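PDB 2HSJ: putative platelet activating factor from Streptococcus pneumoniae, which is of unknown function but probably acts as an esterase or acylhydrolase of the GDSL (SGNH) family, which includes platelet-activating factor acetylhydrolases. Local coordinates for residues D[34-40]-D[80-84]; D[95-101]-D[147-153]. All coordinates share one frame; numbering follows the deposited sequence.

Contact 1 (D[34-40]-D[80-84]); sequences EPNILFI and HLYGG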
loop_
_atom_site.group_PDB
_atom_site.type_symbol
_atom_site.label_atom_id
_atom_site.label_comp_id
_atom_site.label_asym_id
_atom_site.label_seq_id
_atom_site.Cartn_x
_atom_site.Cartn_y
_atom_site.Cartn_z
ATOM N N GLU D 34 0.288 3.613 -5.090
ATOM C CA GLU D 34 0.738 3.151 -6.395
ATOM C C GLU D 34 -0.429 2.449 -7.070
ATOM O O GLU D 34 -0.909 1.420 -6.571
ATOM C CB GLU D 34 1.890 2.161 -6.206
ATOM C CG GLU D 34 3.213 2.861 -5.888
ATOM C CD GLU D 34 3.858 3.528 -7.097
ATOM O OE1 GLU D 34 3.268 3.524 -8.198
ATOM O OE2 GLU D 34 4.978 4.070 -6.943
ATOM N N PRO D 35 -0.946 3.010 -8.177
ATOM C CA PRO D 35 -2.045 2.306 -8.821
ATOM C C PRO D 35 -1.598 0.973 -9.396
ATOM O O PRO D 35 -0.636 0.928 -10.144
ATOM C CB PRO D 35 -2.494 3.236 -9.949
ATOM C CG PRO D 35 -1.525 4.358 -9.984
ATOM C CD PRO D 35 -0.598 4.293 -8.835
ATOM N N ASN D 36 -2.295 -0.089 -9.032
ATOM C CA ASN D 36 -2.105 -1.367 -9.699
ATOM C C ASN D 36 -2.952 -1.407 -10.966
ATOM O O ASN D 36 -2.531 -1.943 -12.002
ATOM C CB ASN D 36 -2.439 -2.512 -8.743
ATOM C CG ASN D 36 -2.286 -3.874 -9.395
ATOM O OD1 ASN D 36 -3.281 -4.476 -9.826
ATOM N ND2 ASN D 36 -1.025 -4.361 -9.513
ATOM N N ILE D 37 -4.155 -0.828 -10.872
ATOM C CA ILE D 37 -5.072 -0.726 -11.994
ATOM C C ILE D 37 -5.479 0.750 -12.067
ATOM O O ILE D 37 -5.801 1.366 -11.026
ATOM C CB ILE D 37 -6.352 -1.594 -11.754
ATOM C CG1 ILE D 37 -5.977 -3.020 -11.311
ATOM C CG2 ILE D 37 -7.323 -1.512 -12.931
ATOM C CD1 ILE D 37 -5.430 -3.911 -12.332
ATOM N N LEU D 38 -5.427 1.324 -13.272
ATOM C CA LEU D 38 -6.047 2.622 -13.516
ATOM C C LEU D 38 -7.342 2.397 -14.276
ATOM O O LEU D 38 -7.321 1.733 -15.330
ATOM C CB LEU D 38 -5.121 3.503 -14.360
ATOM C CG LEU D 38 -3.896 4.058 -13.628
ATOM C CD1 LEU D 38 -2.832 4.507 -14.605
ATOM C CD2 LEU D 38 -4.235 5.264 -12.734
ATOM N N PHE D 39 -8.465 2.922 -13.776
ATOM C CA PHE D 39 -9.726 2.891 -14.530
ATOM C C PHE D 39 -9.864 4.246 -15.195
ATOM O O PHE D 39 -9.877 5.272 -14.516
ATOM C CB PHE D 39 -10.929 2.645 -13.602
ATOM C CG PHE D 39 -11.401 1.210 -13.572
ATOM C CD1 PHE D 39 -10.612 0.226 -13.000
ATOM C CD2 PHE D 39 -12.636 0.857 -14.103
ATOM C CE1 PHE D 39 -11.039 -1.101 -12.950
ATOM C CE2 PHE D 39 -13.059 -0.477 -14.075
ATOM C CZ PHE D 39 -12.263 -1.442 -13.500
ATOM N N ILE D 40 -9.921 4.235 -16.525
ATOM C CA ILE D 40 -9.997 5.469 -17.315
ATOM C C ILE D 40 -11.257 5.428 -18.172
ATOM O O ILE D 40 -11.639 4.391 -18.721
ATOM C CB ILE D 40 -8.726 5.612 -18.235
ATOM C CG1 ILE D 40 -7.471 5.671 -17.357
ATOM C CG2 ILE D 40 -8.834 6.817 -19.166
ATOM C CD1 ILE D 40 -6.204 5.658 -18.191
ATOM N N HIS D 80 -4.446 11.155 -17.014
ATOM C CA HIS D 80 -5.088 9.892 -16.620
ATOM C C HIS D 80 -4.099 8.819 -16.292
ATOM O O HIS D 80 -4.507 7.713 -15.944
ATOM C CB HIS D 80 -6.034 9.429 -17.724
ATOM C CG HIS D 80 -7.092 10.440 -18.016
ATOM N ND1 HIS D 80 -8.334 10.417 -17.414
ATOM C CD2 HIS D 80 -7.074 11.539 -18.804
ATOM C CE1 HIS D 80 -9.045 11.446 -17.840
ATOM N NE2 HIS D 80 -8.294 12.166 -18.656
ATOM N N LEU D 81 -2.799 9.144 -16.370
ATOM C CA LEU D 81 -1.745 8.123 -16.217
ATOM C C LEU D 81 -0.696 8.541 -15.195
ATOM O O LEU D 81 -0.094 9.626 -15.322
ATOM C CB LEU D 81 -1.058 7.874 -17.557
ATOM C CG LEU D 81 -1.927 7.343 -18.713
ATOM C CD1 LEU D 81 -1.161 7.387 -20.043
ATOM C CD2 LEU D 81 -2.380 5.930 -18.425
ATOM N N TYR D 82 -0.476 7.681 -14.191
ATOM C CA TYR D 82 0.679 7.815 -13.306
ATOM C C TYR D 82 0.962 6.476 -12.662
ATOM O O TYR D 82 0.134 5.544 -12.759
ATOM C CB TYR D 82 0.476 8.884 -12.244
ATOM C CG TYR D 82 -0.362 8.488 -11.045
ATOM C CD1 TYR D 82 0.235 8.149 -9.826
ATOM C CD2 TYR D 82 -1.765 8.492 -11.114
ATOM C CE1 TYR D 82 -0.510 7.837 -8.700
ATOM C CE2 TYR D 82 -2.531 8.149 -9.990
ATOM C CZ TYR D 82 -1.900 7.804 -8.781
ATOM O OH TYR D 82 -2.632 7.501 -7.640
ATOM N N GLY D 83 2.129 6.391 -12.033
ATOM C CA GLY D 83 2.507 5.234 -11.252
ATOM C C GLY D 83 3.740 4.544 -11.766
ATOM O O GLY D 83 4.050 4.591 -12.962
ATOM N N GLY D 84 4.418 3.877 -10.853
ATOM C CA GLY D 84 5.612 3.122 -11.193
ATOM C C GLY D 84 5.405 1.637 -11.422
ATOM O O GLY D 84 6.382 0.930 -11.746
#
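Ile40 and Leu38 of the inner parallel strand 37-41 pack against Leu81 and the backbone at His80 in the SGNH-type alpha/beta fold. Residues 80-84 belong to the beta-alpha-beta crossover from strand 60-64 through helix 70-75 to strand 88-92, which passes over strand 37-41, the strand between the two. The dense half is made of branched apolar side chains laid against the carbonyl groups of His80 and Tyr82. Ile40 CD1 sits 3.8 Å from Leu81 CD2 and 3.5 Å from His80 O, while Leu38 CD1 approaches Tyr82 O at 3.6 Å. Both carbonyl oxygens are buried and have no hydrogen-bond partner in the model; these methyl groups help to cover them. The His80 ring is anchored outside the contact, ND1 to Arg63 O and NE2 to Tyr68 OH. Further along, Pro35 lies over one face of Tyr82: its CG is 3.8 Å from the ring centroid and 16° off the normal, a CH-pi contact, and Pro35 CD is 3.5 Å from Tyr82 CE1. The torsion of Tyr82 (chi1 79°) sets CG between its backbone N and carbonyl carbon, which brings one ring face against Pro35, and its hydroxyl bonds to Ser31 OG. Beyond Pro35, Gly83 and the exposed Gly84 add little area; Glu34 is partly exposed and also packs on Ser57 of the second subunit. Glu34 bends at chi2 to bring its carboxylate to the backbone: Gly84 N donates to Glu34 OE1 at 2.9 Å, on the syn side, slightly out of the carboxylate plane, N-H...O 166°.

Contact 2 (D[95-101]-D[147-153]); sequences TNDIGKD and IRSNEKI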
loop_
_atom_site.group_PDB
_atom_site.type_symbol
_atom_site.label_atom_id
_atom_site.label_comp_id
_atom_site.label_asym_id
_atom_site.label_seq_id
_atom_site.Cartn_x
_atom_site.Cartn_y
_atom_site.Cartn_z
ATOM N N THR D 95 -19.450 5.727 -25.392
ATOM C CA THR D 95 -20.909 5.950 -25.421
ATOM C C THR D 95 -21.235 7.399 -25.752
ATOM O O THR D 95 -22.264 7.669 -26.360
ATOM C CB THR D 95 -21.650 5.448 -24.156
ATOM O OG1 THR D 95 -23.059 5.304 -24.450
ATOM C CG2 THR D 95 -21.457 6.383 -22.957
ATOM N N ASN D 96 -20.348 8.313 -25.360
ATOM C CA ASN D 96 -20.585 9.726 -25.618
ATOM C C ASN D 96 -20.177 10.115 -27.021
ATOM O O ASN D 96 -20.774 11.036 -27.604
ATOM C CB ASN D 96 -19.956 10.603 -24.542
ATOM C CG ASN D 96 -20.558 10.329 -23.179
ATOM O OD1 ASN D 96 -21.746 10.027 -23.065
ATOM N ND2 ASN D 96 -19.730 10.357 -22.144
ATOM N N ASP D 97 -19.231 9.381 -27.602
ATOM C CA ASP D 97 -18.943 9.539 -29.031
ATOM C C ASP D 97 -20.191 9.150 -29.833
ATOM O O ASP D 97 -20.601 9.868 -30.733
ATOM C CB ASP D 97 -17.767 8.647 -29.440
ATOM C CG ASP D 97 -16.457 9.070 -28.815
ATOM O OD1 ASP D 97 -15.579 9.583 -29.567
ATOM O OD2 ASP D 97 -16.300 8.872 -27.581
ATOM N N ILE D 98 -20.809 8.020 -29.487
ATOM C CA ILE D 98 -22.061 7.619 -30.136
ATOM C C ILE D 98 -23.155 8.685 -29.927
ATOM O O ILE D 98 -23.853 9.061 -30.866
ATOM C CB ILE D 98 -22.539 6.231 -29.649
ATOM C CG1 ILE D 98 -21.557 5.149 -30.116
ATOM C CG2 ILE D 98 -24.005 5.974 -30.161
ATOM C CD1 ILE D 98 -21.877 3.771 -29.566
ATOM N N GLY D 99 -23.290 9.177 -28.701
ATOM C CA GLY D 99 -24.338 10.174 -28.396
ATOM C C GLY D 99 -24.149 11.523 -29.088
ATOM O O GLY D 99 -25.119 12.314 -29.198
ATOM N N LYS D 100 -22.921 11.795 -29.554
ATOM C CA LYS D 100 -22.575 13.016 -30.303
ATOM C C LYS D 100 -22.385 12.766 -31.796
ATOM O O LYS D 100 -21.961 13.674 -32.537
ATOM C CB LYS D 100 -21.292 13.630 -29.740
ATOM C CG LYS D 100 -21.458 14.308 -28.399
ATOM C CD LYS D 100 -22.169 15.629 -28.529
ATOM C CE LYS D 100 -22.450 16.241 -27.166
ATOM N NZ LYS D 100 -23.260 17.493 -27.350
ATOM N N ASP D 101 -22.694 11.551 -32.241
ATOM C CA ASP D 101 -22.597 11.179 -33.664
ATOM C C ASP D 101 -21.177 11.327 -34.258
ATOM O O ASP D 101 -21.006 11.625 -35.447
ATOM C CB ASP D 101 -23.645 11.942 -34.496
ATOM C CG ASP D 101 -24.205 11.115 -35.634
ATOM O OD1 ASP D 101 -24.077 9.866 -35.626
ATOM O OD2 ASP D 101 -24.777 11.726 -36.561
ATOM N N ILE D 147 -29.680 9.622 -28.895
ATOM C CA ILE D 147 -29.560 8.895 -30.162
ATOM C C ILE D 147 -28.798 7.547 -30.070
ATOM O O ILE D 147 -28.589 6.874 -31.077
ATOM C CB ILE D 147 -28.943 9.786 -31.275
ATOM C CG1 ILE D 147 -27.485 10.141 -30.936
ATOM C CG2 ILE D 147 -29.828 11.036 -31.527
ATOM C CD1 ILE D 147 -26.760 10.916 -32.075
ATOM N N ARG D 148 -28.377 7.158 -28.872
ATOM C CA ARG D 148 -27.729 5.858 -28.717
ATOM C C ARG D 148 -28.745 4.751 -28.974
ATOM O O ARG D 148 -29.944 4.900 -28.672
ATOM C CB ARG D 148 -27.185 5.716 -27.303
ATOM C CG ARG D 148 -26.169 6.757 -26.907
ATOM C CD ARG D 148 -25.873 6.650 -25.402
ATOM N NE ARG D 148 -24.956 7.702 -24.969
ATOM C CZ ARG D 148 -25.302 8.973 -24.808
ATOM N NH1 ARG D 148 -26.551 9.387 -25.058
ATOM N NH2 ARG D 148 -24.404 9.853 -24.409
ATOM N N SER D 149 -28.265 3.638 -29.530
ATOM C CA SER D 149 -29.091 2.433 -29.698
ATOM C C SER D 149 -28.186 1.253 -29.482
ATOM O O SER D 149 -26.970 1.367 -29.649
ATOM C CB SER D 149 -29.704 2.353 -31.092
ATOM O OG SER D 149 -28.736 2.008 -32.068
ATOM N N ASN D 150 -28.772 0.123 -29.091
ATOM C CA ASN D 150 -27.977 -1.067 -28.858
ATOM C C ASN D 150 -27.414 -1.667 -30.141
ATOM O O ASN D 150 -26.377 -2.334 -30.099
ATOM C CB ASN D 150 -28.755 -2.081 -28.006
ATOM C CG ASN D 150 -28.947 -1.601 -26.572
ATOM O OD1 ASN D 150 -27.970 -1.250 -25.904
ATOM N ND2 ASN D 150 -30.208 -1.549 -26.106
ATOM N N GLU D 151 -28.060 -1.406 -31.280
ATOM C CA GLU D 151 -27.489 -1.842 -32.571
ATOM C C GLU D 151 -26.202 -1.070 -32.891
ATOM O O GLU D 151 -25.212 -1.675 -33.313
ATOM C CB GLU D 151 -28.500 -1.740 -33.715
ATOM C CG GLU D 151 -29.856 -2.396 -33.411
ATOM C CD GLU D 151 -30.871 -1.399 -32.842
ATOM O OE1 GLU D 151 -31.700 -0.936 -33.653
ATOM O OE2 GLU D 151 -30.843 -1.053 -31.619
ATOM N N LYS D 152 -26.201 0.246 -32.664
ATOM C CA LYS D 152 -24.995 1.067 -32.858
ATOM C C LYS D 152 -23.906 0.613 -31.892
ATOM O O LYS D 152 -22.750 0.408 -32.288
ATOM C CB LYS D 152 -25.247 2.555 -32.587
ATOM C CG LYS D 152 -26.167 3.278 -33.554
ATOM C CD LYS D 152 -26.582 4.632 -32.961
ATOM C CE LYS D 152 -27.387 5.481 -33.968
ATOM N NZ LYS D 152 -27.568 6.903 -33.493
ATOM N N ILE D 153 -24.283 0.465 -30.623
ATOM C CA ILE D 153 -23.314 0.058 -29.587
ATOM C C ILE D 153 -22.675 -1.293 -29.948
ATOM O O ILE D 153 -21.457 -1.430 -29.873
ATOM C CB ILE D 153 -23.947 0.040 -28.183
ATOM C CG1 ILE D 153 -24.199 1.492 -27.735
ATOM C CG2 ILE D 153 -23.049 -0.657 -27.189
ATOM C CD1 ILE D 153 -25.231 1.633 -26.653
HETATM O O HOH W 1 -24.840 8.023 -33.174
#
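The G-x-N-D sequence block of SGNH hydrolases supplies Thr95 and Asn96, at the start of the short helix 95-99, and Arg148 grips them from the loop before helix 150-164. Arg148 is extended from CG to NE, which carries its guanidinium across to the neighbouring helix. There NH2 donates to Asn96 OD1 at 3.0 Å, with the oxygen near the guanidinium plane and the donor in the carbonyl plane, although amide and guanidinium stand almost perpendicular (89°). Arg148 NE leans on two acceptors at once, Thr95 O at 3.0 Å and Thr95 OG1 at 3.1 Å; both bonds are bent and weak. Gly99 CA lies over one face of the Arg148 guanidinium, 3.9 Å above the plane and over its centre, and NH1 is taken up by Val145 O. Next to these bonds, Ile98 CD1 meets Ile153 CG1 at 3.7 Å, their side chains crossing at about a right angle. A water donates to Ile98 O and Asp101 OD1 and accepts from Lys152 NZ, which also donates to Ile147 O at 2.6 Å. It links the end of helix 95-99 to the first turn of helix 150-164, where Ser149 OG caps by accepting from Lys152 N. Asp101 N bonds to Ile98 O at 3.1 Å and the next backbone N to Asp97 O; Asp101, with positive phi, is the C-prime residue of this Schellman motif.

How the contacts relate
The two contacts lie on opposite sides of the chain's centre, their own centres 28 Å apart and their nearest atoms about 10 Å apart. Tyr68 connects them indirectly: its OH bonds to His80 of contact 1, and its backbone O accepts from Asn96 ND2 of contact 2. Strand 37-41 leads from contact 1 into Asp42 of the G-D-S block, which Thr95 touches. Only the Ile40 end of contact 1 points toward the end of the sheet where the active site probably lies, whereas contact 2 includes the G-x-N-D residues themselves; in related hydrolases that asparagine contributes to the oxyanion hole. Helix 150-164, begun at contact 2, ends at Ala164, one of the magnesium-site residues with Tyr167 and Val170.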